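Local atomic coordinates of fatty acid synthase 1, isoform A (Drosophila melanogaster, PDB entry 6FN6), a protein that probably carries out de novo synthesis of long-chain saturated fatty acids from acetyl-CoA and malonyl-CoA with NADPH, this chain holding its dehydratase, enoylreductase and ketoreductase modifying region. Residues G833-L836 with D837-M840; G842-E845 with M846-Q849. All blocks are in the same frame, centred on the assembly; numbering follows the deposited sequence.

Contact 1: G833-L836 with D837-M840; sequences GILL and DSVM
Leu-836 and Val-839 meet one helical turn apart: methyl CD1 of Leu-836 lies 4.0 Å from CB of Val-839 and as close to its CG2, the two side chains crossing obliquely. Leu-836 carries its CG anti to the backbone N (chi1 177°), which swings CD1 forward along the chain onto that valine. Its carbonyl receives two amides. Val-839 N donates to Leu-836 O at 2.8 Å, while the bond from Met-840 N to the same oxygen is weak at 3.4 Å. One residue earlier, Ser-838 N makes a weak bond of 3.0 Å to Leu-835 O, and Ser-838 OG comes 3.6 Å from Leu-835 CB, with CD2 of that leucine a little farther off.

Around this turn, Leu-836 and Val-839 rest on Thr-694 and Tyr-697 of helix 689-702, respectively, and Met-840 joins Leu-836 against Met-656 of strand 652-656. On another side, Leu-835 packs on Leu-826 of the second subunit and its N bonds to OD1 of Asn-828 there; Gly-833 adds backbone bonds to that subunit. From the end of strand 830-833, the last strand of the six-stranded parallel sheet within this chain, Ile-834 and Leu-835 lead into the first turn of helix 836-841, a strand-to-helix passage in the Rossmann-type nucleotide-binding fold of the zinc-binding dehydrogenase family.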
loop_
_atom_site.group_PDB
_atom_site.type_symbol
_atom_site.label_atom_id
_atom_site.label_comp_id
_atom_site.label_asym_id
_atom_site.label_seq_id
_atom_site.Cartn_x
_atom_site.Cartn_y
_atom_site.Cartn_z
ATOM N N GLY A 833 -1.427 0.552 -12.871
ATOM C CA GLY A 833 -2.155 1.795 -13.036
ATOM C C GLY A 833 -2.437 1.999 -14.511
ATOM O O GLY A 833 -1.511 2.109 -15.314
ATOM N N ILE A 834 -3.714 2.047 -14.870
ATOM C CA ILE A 834 -4.106 2.098 -16.274
ATOM C C ILE A 834 -4.831 3.397 -16.592
ATOM O O ILE A 834 -5.977 3.602 -16.191
ATOM C CB ILE A 834 -4.969 0.879 -16.639
ATOM C CG1 ILE A 834 -4.142 -0.401 -16.509
ATOM C CG2 ILE A 834 -5.531 1.008 -18.054
ATOM C CD1 ILE A 834 -4.968 -1.636 -16.309
ATOM N N LEU A 835 -4.140 4.275 -17.311
ATOM C CA LEU A 835 -4.716 5.531 -17.760
ATOM C C LEU A 835 -4.769 5.563 -19.280
ATOM O O LEU A 835 -3.739 5.703 -19.940
ATOM C CB LEU A 835 -3.898 6.718 -17.249
ATOM C CG LEU A 835 -3.927 7.048 -15.754
ATOM C CD1 LEU A 835 -3.243 5.977 -14.903
ATOM C CD2 LEU A 835 -3.288 8.406 -15.520
ATOM N N LEU A 836 -5.971 5.452 -19.832
ATOM C CA LEU A 836 -6.144 5.505 -21.276
ATOM C C LEU A 836 -5.616 6.817 -21.841
ATOM O O LEU A 836 -5.067 6.847 -22.940
ATOM C CB LEU A 836 -7.615 5.329 -21.649
ATOM C CG LEU A 836 -7.949 5.440 -23.142
ATOM C CD1 LEU A 836 -7.065 4.535 -23.987
ATOM C CD2 LEU A 836 -9.413 5.119 -23.378
ATOM N N ASP A 837 -5.777 7.897 -21.078
ATOM C CA ASP A 837 -5.299 9.209 -21.499
ATOM C C ASP A 837 -3.823 9.155 -21.884
ATOM O O ASP A 837 -3.411 9.748 -22.879
ATOM C CB ASP A 837 -5.513 10.243 -20.388
ATOM C CG ASP A 837 -6.982 10.515 -20.118
ATOM O OD1 ASP A 837 -7.810 10.282 -21.024
ATOM O OD2 ASP A 837 -7.307 10.974 -19.002
ATOM N N SER A 838 -3.033 8.436 -21.094
ATOM C CA SER A 838 -1.604 8.306 -21.353
ATOM C C SER A 838 -1.335 7.675 -22.720
ATOM O O SER A 838 -0.291 7.915 -23.326
ATOM C CB SER A 838 -0.939 7.476 -20.253
ATOM O OG SER A 838 -1.049 8.125 -18.998
ATOM N N VAL A 839 -2.276 6.869 -23.203
ATOM C CA VAL A 839 -2.130 6.228 -24.505
ATOM C C VAL A 839 -2.221 7.279 -25.600
ATOM O O VAL A 839 -1.329 7.392 -26.440
ATOM C CB VAL A 839 -3.189 5.127 -24.717
ATOM C CG1 VAL A 839 -3.037 4.494 -26.096
ATOM C CG2 VAL A 839 -3.086 4.067 -23.631
ATOM N N MET A 840 -3.302 8.052 -25.583
ATOM C CA MET A 840 -3.548 9.040 -26.621
ATOM C C MET A 840 -2.482 10.128 -26.544
ATOM O O MET A 840 -1.999 10.616 -27.563
ATOM C CB MET A 840 -4.948 9.642 -26.471
ATOM C CG MET A 840 -6.067 8.607 -26.483
ATOM S SD MET A 840 -7.722 9.326 -26.403
ATOM C CE MET A 840 -7.800 9.841 -24.690
#

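Contact 2: G842-E845 with M846-Q849; sequences GEEE and MQNQ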
loop_
_atom_site.group_PDB
_atom_site.type_symbol
_atom_site.label_atom_id
_atom_site.label_comp_id
_atom_site.label_asym_id
_atom_site.label_seq_id
_atom_site.Cartn_x
_atom_site.Cartn_y
_atom_site.Cartn_z
ATOM N N GLY A 842 0.417 9.566 -25.278
ATOM C CA GLY A 842 1.688 8.879 -25.425
ATOM C C GLY A 842 2.121 8.602 -26.852
ATOM O O GLY A 842 1.647 9.233 -27.795
ATOM N N GLU A 843 3.037 7.648 -27.000
ATOM C CA GLU A 843 3.616 7.308 -28.296
ATOM C C GLU A 843 2.567 6.784 -29.270
ATOM O O GLU A 843 1.412 6.572 -28.901
ATOM C CB GLU A 843 4.726 6.270 -28.122
ATOM C CG GLU A 843 5.854 6.710 -27.197
ATOM C CD GLU A 843 6.480 8.026 -27.622
ATOM O OE1 GLU A 843 6.641 8.243 -28.841
ATOM O OE2 GLU A 843 6.811 8.842 -26.736
ATOM N N GLU A 844 2.982 6.568 -30.516
ATOM C CA GLU A 844 2.051 6.251 -31.595
ATOM C C GLU A 844 1.761 4.757 -31.730
ATOM O O GLU A 844 0.610 4.358 -31.905
ATOM C CB GLU A 844 2.595 6.781 -32.925
ATOM C CG GLU A 844 2.584 8.300 -33.042
ATOM C CD GLU A 844 3.681 8.963 -32.230
ATOM O OE1 GLU A 844 4.523 8.238 -31.656
ATOM O OE2 GLU A 844 3.700 10.211 -32.163
ATOM N N GLU A 845 2.802 3.933 -31.655
ATOM C CA GLU A 845 2.651 2.502 -31.908
ATOM C C GLU A 845 1.634 1.874 -30.962
ATOM O O GLU A 845 0.897 0.965 -31.348
ATOM C CB GLU A 845 3.994 1.785 -31.779
ATOM C CG GLU A 845 3.914 0.279 -32.014
ATOM C CD GLU A 845 3.244 -0.078 -33.331
ATOM O OE1 GLU A 845 3.283 0.748 -34.270
ATOM O OE2 GLU A 845 2.673 -1.185 -33.427
ATOM N N MET A 846 1.601 2.355 -29.724
ATOM C CA MET A 846 0.648 1.858 -28.738
ATOM C C MET A 846 -0.780 2.170 -29.180
ATOM O O MET A 846 -1.684 1.346 -29.023
ATOM C CB MET A 846 0.929 2.471 -27.365
ATOM C CG MET A 846 0.239 1.764 -26.215
ATOM S SD MET A 846 0.673 0.015 -26.099
ATOM C CE MET A 846 -0.891 -0.738 -26.529
ATOM N N GLN A 847 -0.977 3.368 -29.724
ATOM C CA GLN A 847 -2.279 3.774 -30.243
ATOM C C GLN A 847 -2.718 2.866 -31.387
ATOM O O GLN A 847 -3.879 2.470 -31.472
ATOM C CB GLN A 847 -2.240 5.225 -30.725
ATOM C CG GLN A 847 -2.004 6.248 -29.629
ATOM C CD GLN A 847 -1.580 7.595 -30.179
ATOM O OE1 GLN A 847 -1.465 7.775 -31.391
ATOM N NE2 GLN A 847 -1.354 8.554 -29.288
ATOM N N ASN A 848 -1.781 2.540 -32.269
ATOM C CA ASN A 848 -2.086 1.722 -33.436
ATOM C C ASN A 848 -2.394 0.280 -33.050
ATOM O O ASN A 848 -3.174 -0.392 -33.722
ATOM C CB ASN A 848 -0.922 1.762 -34.424
ATOM C CG ASN A 848 -0.814 3.092 -35.141
ATOM O OD1 ASN A 848 -1.803 3.615 -35.657
ATOM N ND2 ASN A 848 0.389 3.655 -35.166
ATOM N N GLN A 849 -1.780 -0.197 -31.974
ATOM C CA GLN A 849 -2.013 -1.562 -31.522
ATOM C C GLN A 849 -3.410 -1.708 -30.920
ATOM O O GLN A 849 -4.137 -2.646 -31.248
ATOM C CB GLN A 849 -0.951 -1.991 -30.509
ATOM C CG GLN A 849 -1.145 -3.407 -29.985
ATOM C CD GLN A 849 -1.106 -4.444 -31.097
ATOM O OE1 GLN A 849 -2.123 -5.046 -31.439
ATOM N NE2 GLN A 849 0.073 -4.651 -31.672
#
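Gln-847 lays its side chain back along the turn that leads into its own helix. CB sits 3.2 Å from Glu-844 O, and CD comes to 3.4 Å from Glu-843 O. With CG beside the backbone N and anti to the carbonyl carbon (chi1 -65°), the side chain is set back over the Glu-843 carbonyl, and its extended course beyond CG carries the amide on past the start of the helix. Its two polar ends are held by residues outside 842-849: OE1 accepts from NE of Arg-671, and NE2 probably donates to the carbonyl of Val-839 in the preceding helix. A leucine here has no amide to offer, and is likely to leave Arg-671 NE and the Val-839 carbonyl without this mate and the two helices less firmly linked.

Asn-848 brings ND2 to 3.3 Å from Glu-844 O, at an angle too poor for a bond. That oxygen is instead gripped by Asn-848 N at 3.0 Å. Next comes Gln-849 N to Glu-845 O, also 3.0 Å. These successive i to i+4 bonds mark the first turn of the long helix 844-860, which follows the Rossmann-type sheet of this zinc-binding-dehydrogenase-type enoylreductase part.

Glu-845 and Asn-848 cross at about a right angle, with carboxylate and amide planes 50° apart; OE1 of Glu-845 gets no nearer than 4.2 Å to ND2 of Asn-848. Glu-843, Glu-844 and Glu-845 are all exposed to solvent, while Glu-844 and Asn-848 also touch Arg-671. Met-846 leads away from them, and its side chain packs against Tyr-697 and Val-701 of helix 689-702.

From the N terminus, strand 830-833 passes into contact 1, which closes the first turn of helix 836-841. After that short helix the chain leaves helical geometry at Gly-842, and contact 2 then opens helix 844-860. Both contacts are local and stand in series, neither nesting nor crossing, with centres about 11 Å apart. They touch across the bend: beside the amide bridge of Gln-847 between the helices, CG1 of Val-839 packs 4.3 Å from CG of Met-846. Both also lean on helix 689-702. Contact 1 additionally meets the second subunit, whereas no other protein chain of the assembly touches contact 2.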